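Local structure of type II restriction enzyme BsoBI (Geobacillus stearothermophilus, 1DC1) at residues 211-216 with 235-240. The protein cuts double-stranded DNA as a homodimeric type II restriction endonuclease, recognising 5'-CYCGRG-3' and cleaving after the first C. Numbering follows the deposited sequence. Where two conformers were deposited one is given.
With nucleotides of chain A.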
loop_
_atom_site.group_PDB
_atom_site.type_symbol
_atom_site.label_atom_id
_atom_site.label_comp_id
_atom_site.label_asym_id
_atom_site.label_seq_id
_atom_site.Cartn_x
_atom_site.Cartn_y
_atom_site.Cartn_z
ATOM N N VAL D 211 3.234 -17.303 -2.394
ATOM C CA VAL D 211 1.854 -17.549 -1.976
ATOM C C VAL D 211 1.824 -17.560 -0.458
ATOM O O VAL D 211 2.695 -18.126 0.186
ATOM C CB VAL D 211 1.310 -18.892 -2.539
ATOM C CG1 VAL D 211 -0.148 -19.006 -2.190
ATOM C CG2 VAL D 211 1.428 -18.917 -4.124
ATOM N N ASP D 212 0.821 -16.929 0.125
ATOM C CA ASP D 212 0.746 -16.842 1.595
ATOM C C ASP D 212 0.658 -18.200 2.263
ATOM O O ASP D 212 1.406 -18.479 3.203
ATOM C CB ASP D 212 -0.485 -16.035 2.040
ATOM C CG ASP D 212 -0.389 -14.558 1.682
ATOM O OD1 ASP D 212 0.740 -14.008 1.475
ATOM O OD2 ASP D 212 -1.473 -13.959 1.601
ATOM N N ILE D 213 -0.277 -19.028 1.772
ATOM C CA ILE D 213 -0.576 -20.350 2.356
ATOM C C ILE D 213 -0.514 -21.428 1.292
ATOM O O ILE D 213 -1.148 -21.283 0.233
ATOM C CB ILE D 213 -2.011 -20.386 2.933
ATOM C CG1 ILE D 213 -2.170 -19.279 3.984
ATOM C CG2 ILE D 213 -2.370 -21.829 3.434
ATOM C CD1 ILE D 213 -3.570 -19.033 4.358
ATOM N N CYS D 214 0.210 -22.512 1.596
ATOM C CA CYS D 214 0.350 -23.650 0.704
ATOM C C CYS D 214 0.166 -24.929 1.481
ATOM O O CYS D 214 0.811 -25.090 2.504
ATOM C CB CYS D 214 1.736 -23.644 0.067
ATOM S SG CYS D 214 1.973 -22.410 -1.277
ATOM N N LEU D 215 -0.706 -25.813 0.996
ATOM C CA LEU D 215 -0.950 -27.110 1.630
ATOM C C LEU D 215 -0.467 -28.149 0.680
ATOM O O LEU D 215 -0.927 -28.205 -0.448
ATOM C CB LEU D 215 -2.430 -27.373 1.915
ATOM C CG LEU D 215 -2.735 -28.645 2.765
ATOM C CD1 LEU D 215 -2.077 -28.490 4.109
ATOM C CD2 LEU D 215 -4.213 -28.850 3.006
ATOM N N PHE D 216 0.455 -28.991 1.142
ATOM C CA PHE D 216 1.040 -30.037 0.306
ATOM C C PHE D 216 0.563 -31.396 0.667
ATOM O O PHE D 216 0.347 -31.686 1.835
ATOM C CB PHE D 216 2.544 -30.103 0.450
ATOM C CG PHE D 216 3.225 -28.920 -0.072
ATOM C CD1 PHE D 216 3.536 -28.825 -1.428
ATOM C CD2 PHE D 216 3.540 -27.871 0.786
ATOM C CE1 PHE D 216 4.157 -27.695 -1.924
ATOM C CE2 PHE D 216 4.162 -26.728 0.310
ATOM C CZ PHE D 216 4.473 -26.636 -1.042
ATOM N N TYR D 235 0.524 -29.925 -4.727
ATOM C CA TYR D 235 -0.198 -28.747 -4.186
ATOM C C TYR D 235 -1.702 -28.996 -4.066
ATOM O O TYR D 235 -2.437 -28.993 -5.082
ATOM C CB TYR D 235 0.019 -27.523 -5.071
ATOM C CG TYR D 235 1.426 -26.990 -5.021
ATOM C CD1 TYR D 235 2.417 -27.488 -5.875
ATOM C CD2 TYR D 235 1.762 -25.948 -4.160
ATOM C CE1 TYR D 235 3.682 -26.948 -5.865
ATOM C CE2 TYR D 235 3.051 -25.395 -4.145
ATOM C CZ TYR D 235 4.001 -25.893 -4.992
ATOM O OH TYR D 235 5.275 -25.354 -4.965
ATOM N N LEU D 236 -2.152 -29.227 -2.833
ATOM C CA LEU D 236 -3.585 -29.470 -2.572
ATOM C C LEU D 236 -4.364 -28.159 -2.478
ATOM O O LEU D 236 -5.493 -28.088 -2.927
ATOM C CB LEU D 236 -3.813 -30.213 -1.240
ATOM C CG LEU D 236 -3.348 -31.672 -1.151
ATOM C CD1 LEU D 236 -3.495 -32.188 0.248
ATOM C CD2 LEU D 236 -4.160 -32.524 -2.136
ATOM N N LEU D 237 -3.749 -27.137 -1.894
ATOM C CA LEU D 237 -4.411 -25.864 -1.700
ATOM C C LEU D 237 -3.429 -24.711 -1.704
ATOM O O LEU D 237 -2.303 -24.873 -1.245
ATOM C CB LEU D 237 -5.187 -25.885 -0.357
ATOM C CG LEU D 237 -5.858 -24.611 0.214
ATOM C CD1 LEU D 237 -7.034 -25.039 1.040
ATOM C CD2 LEU D 237 -4.868 -23.772 1.060
ATOM N N LEU D 238 -3.863 -23.560 -2.251
ATOM C CA LEU D 238 -3.085 -22.310 -2.253
ATOM C C LEU D 238 -4.053 -21.226 -1.794
ATOM O O LEU D 238 -5.218 -21.215 -2.179
ATOM C CB LEU D 238 -2.498 -22.000 -3.628
ATOM C CG LEU D 238 -1.642 -23.190 -4.113
ATOM C CD1 LEU D 238 -2.348 -23.907 -5.236
ATOM C CD2 LEU D 238 -0.318 -22.725 -4.539
ATOM N N GLY D 239 -3.589 -20.346 -0.916
ATOM C CA GLY D 239 -4.495 -19.334 -0.431
ATOM C C GLY D 239 -3.810 -18.039 -0.074
ATOM O O GLY D 239 -2.600 -18.010 0.162
ATOM N N GLU D 240 -4.593 -16.972 -0.051
ATOM C CA GLU D 240 -4.106 -15.640 0.287
ATOM C C GLU D 240 -4.699 -15.329 1.650
ATOM O O GLU D 240 -5.826 -15.700 1.943
ATOM C CB GLU D 240 -4.575 -14.598 -0.740
ATOM C CG GLU D 240 -3.524 -14.064 -1.764
ATOM C CD GLU D 240 -2.352 -15.030 -2.114
ATOM O OE1 GLU D 240 -1.488 -15.263 -1.235
ATOM O OE2 GLU D 240 -2.270 -15.537 -3.273
ATOM P P DT A 6 1.152 -10.375 0.708
ATOM O OP1 DT A 6 0.323 -11.474 1.194
ATOM O OP2 DT A 6 0.569 -9.300 -0.161
ATOM O "O5'" DT A 6 1.732 -9.574 1.959
ATOM C "C5'" DT A 6 2.060 -10.252 3.189
ATOM C "C4'" DT A 6 2.447 -9.239 4.245
ATOM O "O4'" DT A 6 3.653 -8.530 3.873
ATOM C "C3'" DT A 6 1.402 -8.150 4.467
ATOM O "O3'" DT A 6 0.435 -8.641 5.392
ATOM C "C2'" DT A 6 2.236 -7.028 5.053
ATOM C "C1'" DT A 6 3.580 -7.193 4.357
ATOM N N1 DT A 6 3.666 -6.289 3.214
ATOM C C2 DT A 6 4.145 -5.020 3.436
ATOM O O2 DT A 6 4.457 -4.591 4.542
ATOM N N3 DT A 6 4.236 -4.254 2.310
ATOM C C4 DT A 6 3.879 -4.607 1.032
ATOM O O4 DT A 6 4.081 -3.820 0.123
ATOM C C5 DT A 6 3.302 -5.932 0.894
ATOM C C7 DT A 6 2.744 -6.369 -0.422
ATOM C C6 DT A 6 3.263 -6.698 1.965
#
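Strands 213-216 and 235-240 run antiparallel, their axes 4.7 Å apart at closest approach, with I213 paired to G239 and L215 to L237 as hydrogen-bonded pairs. The pairing slips by one residue at L215, which stands opposite both L236 and L237 in a classic beta bulge. L215 O accepts from L236 N at 2.9 Å and weakly from L237 N. On one face of the sheet, the I213 and L237 side chains lie side by side, CG2 against CD2, and L215 CB touches L237 CB. The other face carries C214, F216, Y235 and L238. F216 CE1 sits 3.4 Å from Y235 CE2, over one face of the tyrosine ring near its rim, with the ring planes at an oblique 50°. C214 SG lies at the edge of the same ring, and Y235 OH is hydrogen-bonded to the backbone N of Q230. A serine in place of Y235 would probably open a gap beside F216 and C214 and leave Q230 N without its partner. At the far end, E240 bends at chi2 (27°), which turns OE1 back to accept from D212 N at 3.2 Å, nearly straight. D212 OD2 and E240 OE1, two acceptors 3.1 Å apart, share no hydrogen bond; their carboxylate planes stand almost perpendicular, consistent with acids gathered for a metal. L241 N donates to D212 OD2. D212 OD1 approaches OP1 of DT6 of chain A at 2.6 Å. D212 and E240, with K242, are predicted to form the catalytic magnesium site, the signature of the PDDEXK nuclease fold.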